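Local coordinates for transaminase (Bacillus megaterium, PDB 5G0A), which probably uses pyridoxal-5'-phosphate to move amino groups between amine donors and carbonyl acceptors, acting as an S-selective omega-transaminase of class III, at residues E362-K367 / Y384-I389; E355-S360 / A445-S450; R162-G167 / F408-N413. All blocks are in the same frame, centred on the assembly; numbering follows the deposited sequence.

Contact 1: residues E362-K367 / Y384-I389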
# COMPACT_ATOMS: atom_id res chain seq x y z
N GLU B 362 -27.45 -24.93 -27.73
CA GLU B 362 -28.64 -24.62 -28.55
C GLU B 362 -29.82 -25.44 -28.03
O GLU B 362 -30.94 -24.93 -27.91
CB GLU B 362 -28.37 -24.89 -30.03
CG GLU B 362 -27.42 -23.87 -30.66
CD GLU B 362 -26.85 -24.30 -31.99
OE1 GLU B 362 -27.39 -25.24 -32.63
OE2 GLU B 362 -25.84 -23.70 -32.41
N TYR B 363 -29.56 -26.70 -27.68
CA TYR B 363 -30.60 -27.53 -27.07
C TYR B 363 -31.08 -26.97 -25.73
O TYR B 363 -32.29 -26.82 -25.49
CB TYR B 363 -30.14 -28.98 -26.92
CG TYR B 363 -31.24 -29.90 -26.44
CD1 TYR B 363 -32.29 -30.27 -27.30
CD2 TYR B 363 -31.25 -30.39 -25.13
CE1 TYR B 363 -33.30 -31.11 -26.86
CE2 TYR B 363 -32.26 -31.23 -24.69
CZ TYR B 363 -33.29 -31.59 -25.56
OH TYR B 363 -34.30 -32.43 -25.14
N ILE B 364 -30.13 -26.64 -24.85
CA ILE B 364 -30.45 -26.04 -23.55
C ILE B 364 -31.22 -24.72 -23.74
O ILE B 364 -32.12 -24.43 -22.97
CB ILE B 364 -29.16 -25.81 -22.70
CG1 ILE B 364 -28.65 -27.13 -22.11
CG2 ILE B 364 -29.41 -24.80 -21.59
CD1 ILE B 364 -27.17 -27.13 -21.75
N ARG B 365 -30.82 -23.94 -24.73
CA ARG B 365 -31.53 -22.70 -25.08
C ARG B 365 -33.02 -22.98 -25.33
O ARG B 365 -33.88 -22.33 -24.76
CB ARG B 365 -30.84 -22.03 -26.29
CG ARG B 365 -31.69 -21.04 -27.08
CD ARG B 365 -31.72 -19.67 -26.44
NE ARG B 365 -30.41 -19.03 -26.42
CZ ARG B 365 -30.18 -17.80 -25.99
NH1 ARG B 365 -31.19 -17.05 -25.55
NH2 ARG B 365 -28.95 -17.31 -26.00
N SER B 366 -33.31 -23.98 -26.16
CA SER B 366 -34.71 -24.38 -26.43
C SER B 366 -35.45 -24.86 -25.17
O SER B 366 -36.65 -24.61 -25.01
CB SER B 366 -34.78 -25.45 -27.53
OG SER B 366 -34.39 -26.73 -27.05
N LYS B 367 -34.74 -25.55 -24.28
CA LYS B 367 -35.34 -26.03 -23.04
C LYS B 367 -35.63 -24.87 -22.08
O LYS B 367 -36.68 -24.85 -21.42
CB LYS B 367 -34.46 -27.09 -22.36
CG LYS B 367 -34.15 -28.32 -23.20
CD LYS B 367 -35.34 -29.27 -23.34
CE LYS B 367 -35.78 -29.81 -21.98
NZ LYS B 367 -36.67 -31.00 -22.16
N TYR B 384 -24.33 -19.79 -23.53
CA TYR B 384 -23.78 -20.46 -24.70
C TYR B 384 -23.08 -21.74 -24.22
O TYR B 384 -22.70 -21.84 -23.06
CB TYR B 384 -22.84 -19.57 -25.52
CG TYR B 384 -21.97 -18.55 -24.77
CD1 TYR B 384 -21.61 -18.74 -23.43
CD2 TYR B 384 -21.48 -17.43 -25.43
CE1 TYR B 384 -20.81 -17.81 -22.77
CE2 TYR B 384 -20.67 -16.50 -24.77
CZ TYR B 384 -20.33 -16.71 -23.45
OH TYR B 384 -19.54 -15.79 -22.80
N GLY B 385 -22.94 -22.72 -25.12
CA GLY B 385 -22.26 -23.98 -24.76
C GLY B 385 -22.83 -24.58 -23.50
O GLY B 385 -24.04 -24.77 -23.39
N LEU B 386 -21.96 -24.89 -22.53
CA LEU B 386 -22.40 -25.37 -21.23
C LEU B 386 -22.17 -24.34 -20.11
O LEU B 386 -21.64 -24.66 -19.03
CB LEU B 386 -21.70 -26.70 -20.89
CG LEU B 386 -22.26 -28.01 -21.50
CD1 LEU B 386 -23.69 -28.27 -21.04
CD2 LEU B 386 -22.14 -28.02 -23.02
N LEU B 387 -22.57 -23.10 -20.35
CA LEU B 387 -22.49 -22.06 -19.33
C LEU B 387 -23.72 -21.14 -19.47
O LEU B 387 -23.82 -20.37 -20.43
CB LEU B 387 -21.19 -21.25 -19.50
CG LEU B 387 -20.89 -20.19 -18.41
CD1 LEU B 387 -20.72 -20.82 -17.02
CD2 LEU B 387 -19.66 -19.39 -18.79
N TRP B 388 -24.64 -21.26 -18.52
CA TRP B 388 -25.91 -20.55 -18.62
C TRP B 388 -26.20 -19.76 -17.36
O TRP B 388 -25.96 -20.23 -16.24
CB TRP B 388 -27.06 -21.52 -19.01
CG TRP B 388 -26.85 -22.03 -20.42
CD1 TRP B 388 -26.11 -23.10 -20.81
CD2 TRP B 388 -27.36 -21.43 -21.62
NE1 TRP B 388 -26.11 -23.20 -22.18
CE2 TRP B 388 -26.88 -22.19 -22.70
CE3 TRP B 388 -28.18 -20.33 -21.89
CZ2 TRP B 388 -27.18 -21.89 -24.02
CZ3 TRP B 388 -28.47 -20.02 -23.19
CH2 TRP B 388 -27.99 -20.80 -24.24
N ILE B 389 -26.68 -18.53 -17.54
CA ILE B 389 -27.21 -17.76 -16.43
C ILE B 389 -28.72 -17.72 -16.60
O ILE B 389 -29.20 -17.61 -17.72
CB ILE B 389 -26.70 -16.30 -16.38
CG1 ILE B 389 -26.92 -15.60 -17.72
CG2 ILE B 389 -25.24 -16.24 -15.95
CD1 ILE B 389 -27.40 -14.17 -17.57

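Contact 2: residues E355-S360 / A445-S450. Unlike the reference sequence in segment 355-360: Asp359 (reference Asn).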
# COMPACT_ATOMS: atom_id res chain seq x y z
N GLU B 355 -17.59 -28.59 -30.56
CA GLU B 355 -18.77 -28.66 -31.42
C GLU B 355 -19.97 -29.27 -30.67
O GLU B 355 -21.10 -28.76 -30.77
CB GLU B 355 -18.41 -29.41 -32.70
CG GLU B 355 -17.46 -28.63 -33.63
CD GLU B 355 -16.01 -28.58 -33.16
OE1 GLU B 355 -15.53 -29.51 -32.48
OE2 GLU B 355 -15.33 -27.59 -33.49
N GLN B 356 -19.72 -30.33 -29.89
CA GLN B 356 -20.75 -30.92 -29.04
C GLN B 356 -21.37 -29.91 -28.05
O GLN B 356 -22.57 -29.92 -27.80
CB GLN B 356 -20.21 -32.12 -28.24
CG GLN B 356 -19.99 -33.40 -29.03
CD GLN B 356 -19.53 -34.56 -28.13
OE1 GLN B 356 -18.45 -35.12 -28.32
NE2 GLN B 356 -20.35 -34.90 -27.15
N ALA B 357 -20.52 -29.06 -27.48
CA ALA B 357 -20.96 -28.08 -26.50
C ALA B 357 -21.85 -27.01 -27.14
O ALA B 357 -22.85 -26.63 -26.58
CB ALA B 357 -19.76 -27.41 -25.83
N LYS B 358 -21.43 -26.51 -28.31
CA LYS B 358 -22.25 -25.55 -29.06
C LYS B 358 -23.65 -26.13 -29.30
O LYS B 358 -24.65 -25.48 -28.99
CB LYS B 358 -21.59 -25.19 -30.39
CG LYS B 358 -22.43 -24.23 -31.25
CD LYS B 358 -21.78 -23.88 -32.58
CE LYS B 358 -22.58 -22.80 -33.31
NZ LYS B 358 -21.85 -22.27 -34.50
N ASP B 359 -23.70 -27.35 -29.83
CA ASP B 359 -24.96 -28.06 -30.12
C ASP B 359 -25.85 -28.21 -28.90
O ASP B 359 -27.04 -27.90 -28.95
CB ASP B 359 -24.68 -29.46 -30.69
CG ASP B 359 -24.78 -29.52 -32.19
OD1 ASP B 359 -25.92 -29.63 -32.71
OD2 ASP B 359 -23.72 -29.49 -32.85
N SER B 360 -25.27 -28.71 -27.80
CA SER B 360 -26.03 -28.88 -26.56
C SER B 360 -26.50 -27.57 -25.93
O SER B 360 -27.52 -27.52 -25.27
CB SER B 360 -25.23 -29.74 -25.57
OG SER B 360 -25.05 -31.05 -26.11
N ALA B 445 -22.54 -28.28 -17.23
CA ALA B 445 -22.31 -29.72 -17.19
C ALA B 445 -21.08 -30.00 -18.03
O ALA B 445 -20.42 -29.07 -18.49
CB ALA B 445 -23.54 -30.48 -17.70
N SER B 446 -20.74 -31.28 -18.25
CA SER B 446 -19.61 -31.60 -19.12
C SER B 446 -20.01 -31.27 -20.56
O SER B 446 -21.21 -31.22 -20.87
CB SER B 446 -19.21 -33.07 -18.97
OG SER B 446 -19.11 -33.44 -17.60
N LEU B 447 -19.03 -31.02 -21.41
CA LEU B 447 -19.29 -30.63 -22.79
C LEU B 447 -20.03 -31.74 -23.55
O LEU B 447 -20.80 -31.45 -24.48
CB LEU B 447 -18.01 -30.28 -23.52
CG LEU B 447 -17.11 -29.23 -22.81
CD1 LEU B 447 -15.96 -28.82 -23.70
CD2 LEU B 447 -17.95 -28.03 -22.39
N ASN B 448 -19.77 -32.98 -23.14
CA ASN B 448 -20.42 -34.16 -23.74
C ASN B 448 -21.68 -34.67 -23.00
O ASN B 448 -22.07 -35.84 -23.14
CB ASN B 448 -19.39 -35.29 -23.91
CG ASN B 448 -18.90 -35.83 -22.58
OD1 ASN B 448 -19.03 -35.18 -21.56
ND2 ASN B 448 -18.34 -37.04 -22.60
N VAL B 449 -22.30 -33.80 -22.20
CA VAL B 449 -23.51 -34.13 -21.44
C VAL B 449 -24.57 -34.65 -22.41
O VAL B 449 -24.63 -34.21 -23.55
CB VAL B 449 -24.04 -32.94 -20.59
CG1 VAL B 449 -24.54 -31.78 -21.46
CG2 VAL B 449 -25.13 -33.39 -19.61
N SER B 450 -25.33 -35.64 -21.98
CA SER B 450 -26.34 -36.24 -22.87
C SER B 450 -27.62 -35.43 -22.88
O SER B 450 -27.94 -34.70 -21.94
CB SER B 450 -26.63 -37.69 -22.44
OG SER B 450 -27.34 -37.73 -21.22
O HOH W 1 -23.10 -32.50 -25.19

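Contact 3: residues R162-G167 / F408-N413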
# COMPACT_ATOMS: atom_id res chain seq x y z
N ARG B 162 -17.66 -9.45 -3.66
CA ARG B 162 -17.59 -9.24 -2.21
C ARG B 162 -17.61 -10.53 -1.39
O ARG B 162 -16.94 -10.63 -0.35
CB ARG B 162 -18.79 -8.38 -1.78
CG ARG B 162 -18.71 -7.85 -0.37
CD ARG B 162 -19.89 -6.94 -0.11
NE ARG B 162 -19.90 -6.47 1.27
CZ ARG B 162 -21.00 -6.10 1.93
NH1 ARG B 162 -22.20 -6.19 1.34
NH2 ARG B 162 -20.90 -5.65 3.18
N SER B 163 -18.36 -11.50 -1.87
CA SER B 163 -18.64 -12.74 -1.16
C SER B 163 -17.59 -13.83 -1.38
O SER B 163 -17.73 -14.93 -0.86
CB SER B 163 -20.02 -13.28 -1.57
OG SER B 163 -20.15 -13.38 -2.99
N TYR B 164 -16.55 -13.51 -2.14
CA TYR B 164 -15.56 -14.52 -2.48
C TYR B 164 -14.12 -14.05 -2.26
O TYR B 164 -13.21 -14.49 -2.95
CB TYR B 164 -15.79 -15.02 -3.92
CG TYR B 164 -16.89 -16.05 -3.97
CD1 TYR B 164 -16.61 -17.40 -3.77
CD2 TYR B 164 -18.21 -15.67 -4.19
CE1 TYR B 164 -17.62 -18.35 -3.79
CE2 TYR B 164 -19.23 -16.62 -4.22
CZ TYR B 164 -18.92 -17.95 -4.01
OH TYR B 164 -19.91 -18.91 -4.03
N ARG B 165 -13.92 -13.19 -1.25
CA ARG B 165 -12.59 -12.65 -1.00
C ARG B 165 -11.94 -13.20 0.27
O ARG B 165 -11.14 -12.53 0.91
CB ARG B 165 -12.66 -11.12 -0.99
CG ARG B 165 -12.89 -10.49 -2.36
CD ARG B 165 -13.06 -8.97 -2.27
NE ARG B 165 -12.01 -8.36 -1.45
CZ ARG B 165 -10.75 -8.18 -1.84
NH1 ARG B 165 -10.38 -8.51 -3.07
NH2 ARG B 165 -9.87 -7.65 -1.00
N SER B 166 -12.26 -14.45 0.62
CA SER B 166 -11.59 -15.17 1.73
C SER B 166 -11.70 -14.52 3.11
O SER B 166 -10.87 -14.76 3.99
CB SER B 166 -10.13 -15.45 1.38
OG SER B 166 -10.06 -16.13 0.12
N GLY B 167 -12.71 -13.68 3.28
CA GLY B 167 -13.03 -13.11 4.59
C GLY B 167 -13.95 -14.02 5.38
O GLY B 167 -14.29 -15.12 4.93
N PHE B 408 -24.14 -9.18 -2.14
CA PHE B 408 -24.53 -9.93 -0.93
C PHE B 408 -23.30 -10.56 -0.28
O PHE B 408 -22.22 -10.56 -0.86
CB PHE B 408 -25.60 -11.00 -1.26
CG PHE B 408 -25.02 -12.37 -1.58
CD1 PHE B 408 -24.11 -12.54 -2.62
CD2 PHE B 408 -25.40 -13.49 -0.83
CE1 PHE B 408 -23.58 -13.79 -2.90
CE2 PHE B 408 -24.88 -14.75 -1.11
CZ PHE B 408 -23.96 -14.89 -2.14
N THR B 409 -23.47 -11.08 0.94
CA THR B 409 -22.43 -11.86 1.60
C THR B 409 -23.03 -13.21 2.01
O THR B 409 -24.26 -13.36 2.07
CB THR B 409 -21.83 -11.17 2.85
OG1 THR B 409 -22.74 -11.30 3.95
CG2 THR B 409 -21.53 -9.68 2.59
N HIS B 410 -22.17 -14.18 2.30
CA HIS B 410 -22.63 -15.48 2.77
C HIS B 410 -23.12 -15.45 4.23
O HIS B 410 -23.48 -16.48 4.79
CB HIS B 410 -21.57 -16.56 2.56
CG HIS B 410 -21.34 -16.90 1.12
ND1 HIS B 410 -20.34 -16.32 0.37
CD2 HIS B 410 -21.96 -17.79 0.31
CE1 HIS B 410 -20.37 -16.82 -0.86
NE2 HIS B 410 -21.34 -17.72 -0.92
N GLY B 411 -23.15 -14.26 4.83
CA GLY B 411 -23.74 -14.05 6.15
C GLY B 411 -25.25 -14.25 6.11
O GLY B 411 -25.86 -14.51 7.14
N MET B 412 -25.83 -14.14 4.92
CA MET B 412 -27.27 -14.33 4.72
C MET B 412 -27.71 -15.74 5.09
O MET B 412 -26.95 -16.70 4.94
CB MET B 412 -27.64 -14.10 3.26
CG MET B 412 -27.87 -12.65 2.86
SD MET B 412 -28.74 -12.57 1.29
CE MET B 412 -30.42 -12.96 1.79
N ASN B 413 -28.95 -15.85 5.54
CA ASN B 413 -29.61 -17.13 5.73
C ASN B 413 -29.97 -17.71 4.36
O ASN B 413 -30.63 -17.04 3.57
CB ASN B 413 -30.86 -16.95 6.60
CG ASN B 413 -31.32 -18.24 7.26
OD1 ASN B 413 -31.24 -19.32 6.68
ND2 ASN B 413 -31.82 -18.12 8.48
O HOH W 2 -21.01 -10.81 -3.29

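Contact 1: residues E362-K367 / Y384-I389
Trp388 lays its indole against helix 353-374, where Ile364 and Arg365 receive it in different ways. CG2 of Ile364 sits over the five-membered ring, 3.6 Å from its centroid and only 6° off the ring normal, a well-centred CH-pi contact. The isoleucine can do this because CG2 lies anti to its backbone N, while its other branch ends at CD1, 3.7 Å from CD1 of Leu386. Arg365 comes to the far, six-membered end of the indole: its NE is 3.7 Å from CH2 of Trp388, at the ring edge, and the guanidinium stands nearly upright to the indole, the planes 82° apart. CZ3 of Trp388 therefore faces the flat of the guanidinium. The indole's rotation is fixed by NE1, which donates to Gly385 O at 2.9 Å from above the carbonyl plane. With a leucine in place of Trp388, Gly385 O would probably lose this donor, and a gap is likely to open against CG2 of Ile364 and beside Arg365. Phe381 of strand 378-384 also touches Trp388 and Arg365. The whole is helix-on-sheet packing, helix 353-374 lying on the three-stranded antiparallel sheet 378-384, 387-392 and 440-443 of a class III aminotransferase.

Contact 2: residues E355-S360 / A445-S450
A water between Ser360 and the turn of residues 446-449 is gripped by three groups: it accepts from Ser360 OG at 2.6 Å and donates to Leu447 O at 2.6 Å and to Val449 O at 2.8 Å. Ser360 OG lies 4.1 Å from Val449 O, so the water bridges a separation too long for a direct bond, and it supplies a partner to two carbonyls of the loop at once. The serine reaches it with OG anti to its own carbonyl carbon, chi1 -64°. One turn earlier on the helix, the contact becomes apolar and close. The CA atoms of Ala357 and Leu447 are 4.8 Å apart, and CB of Ala357 meets CD2 of Leu447 at 3.9 Å; the small methyl lets the backbones come this near. Gln356 flanks the same spot with its CB 3.9 Å from Leu447 O, and its extended chain runs alongside Asn448, the two side chains pointing the same way. The loop keeps its shape through a type I beta turn, closed by Val449 N to Ser446 O at 3.1 Å. Ser450 then caps the next helix, its OG accepting from Asp453 N. The loop thus leads from strand 440-443 into helix 451-468, wedged against helix 353-374, with Phe353 beside Leu447 and Ile454 of helix 451-468 touching both Ser360 and Val449.

Contact 3: residues R162-G167 / F408-N413
Arg162 and Thr409 meet where two loops of the class III aminotransferase fold pack together, the second carrying an ST turn in which Thr409 OG1 accepts from Gly411 N; the same OG1 also hydrogen-bonds Glu174, outside the two loops. From its CB, 4.2 Å from Phe408 O, the Arg162 side chain runs out with CG anti to the backbone N (chi1 -168°) and stays extended to NE. CD begins to touch CG2 of Thr409, NE comes closer, and CZ is nearest at 3.7 Å, because the methyl sits over the centre of one guanidinium face. At the tip NH1 donates to Asn407 O, while NH2 has a long, weak ion pair with Glu229 of a third subunit. Next along, Ser163 OG donates to a water at 2.7 Å that in turn donates to Phe408 O, and Phe408 CE1 lies 3.5 Å from the same OG. His410 presents its edge to the face of Tyr164 in an offset edge-to-face pair, planes at 84°, and Phe25 meets both rings. His410 ND1 hydrogen-bonds Glu326 of the second subunit, placing the pair at a subunit interface. Next to ND1 in the imidazole, CE1 of His410 lies 3.6 Å from CE2 of Tyr164.

How the contacts relate
Contacts 1 and 2 form one continuous patch, their centres 9 Å apart. Both draw on helix 353-374, and Leu386 of contact 1 joins them: its CD1 packs 3.6 Å from CG1 of Val449, and its CD2 3.7 Å from CA of Ala357. Arg277 adds a polar tie by hydrogen bonding to Leu386 O and Ala445 O. Contact 3 is separate, its centre 28 Å from that of contact 1 and 32 Å from that of contact 2, on the opposite side of the chain's centre from the latter. Two other subunits touch it, whereas none touches contacts 1 and 2. Its Tyr164 side chain is about 9 Å from a bound pyridoxal-5'-phosphate, whose pocket includes Lys298 and Asp269.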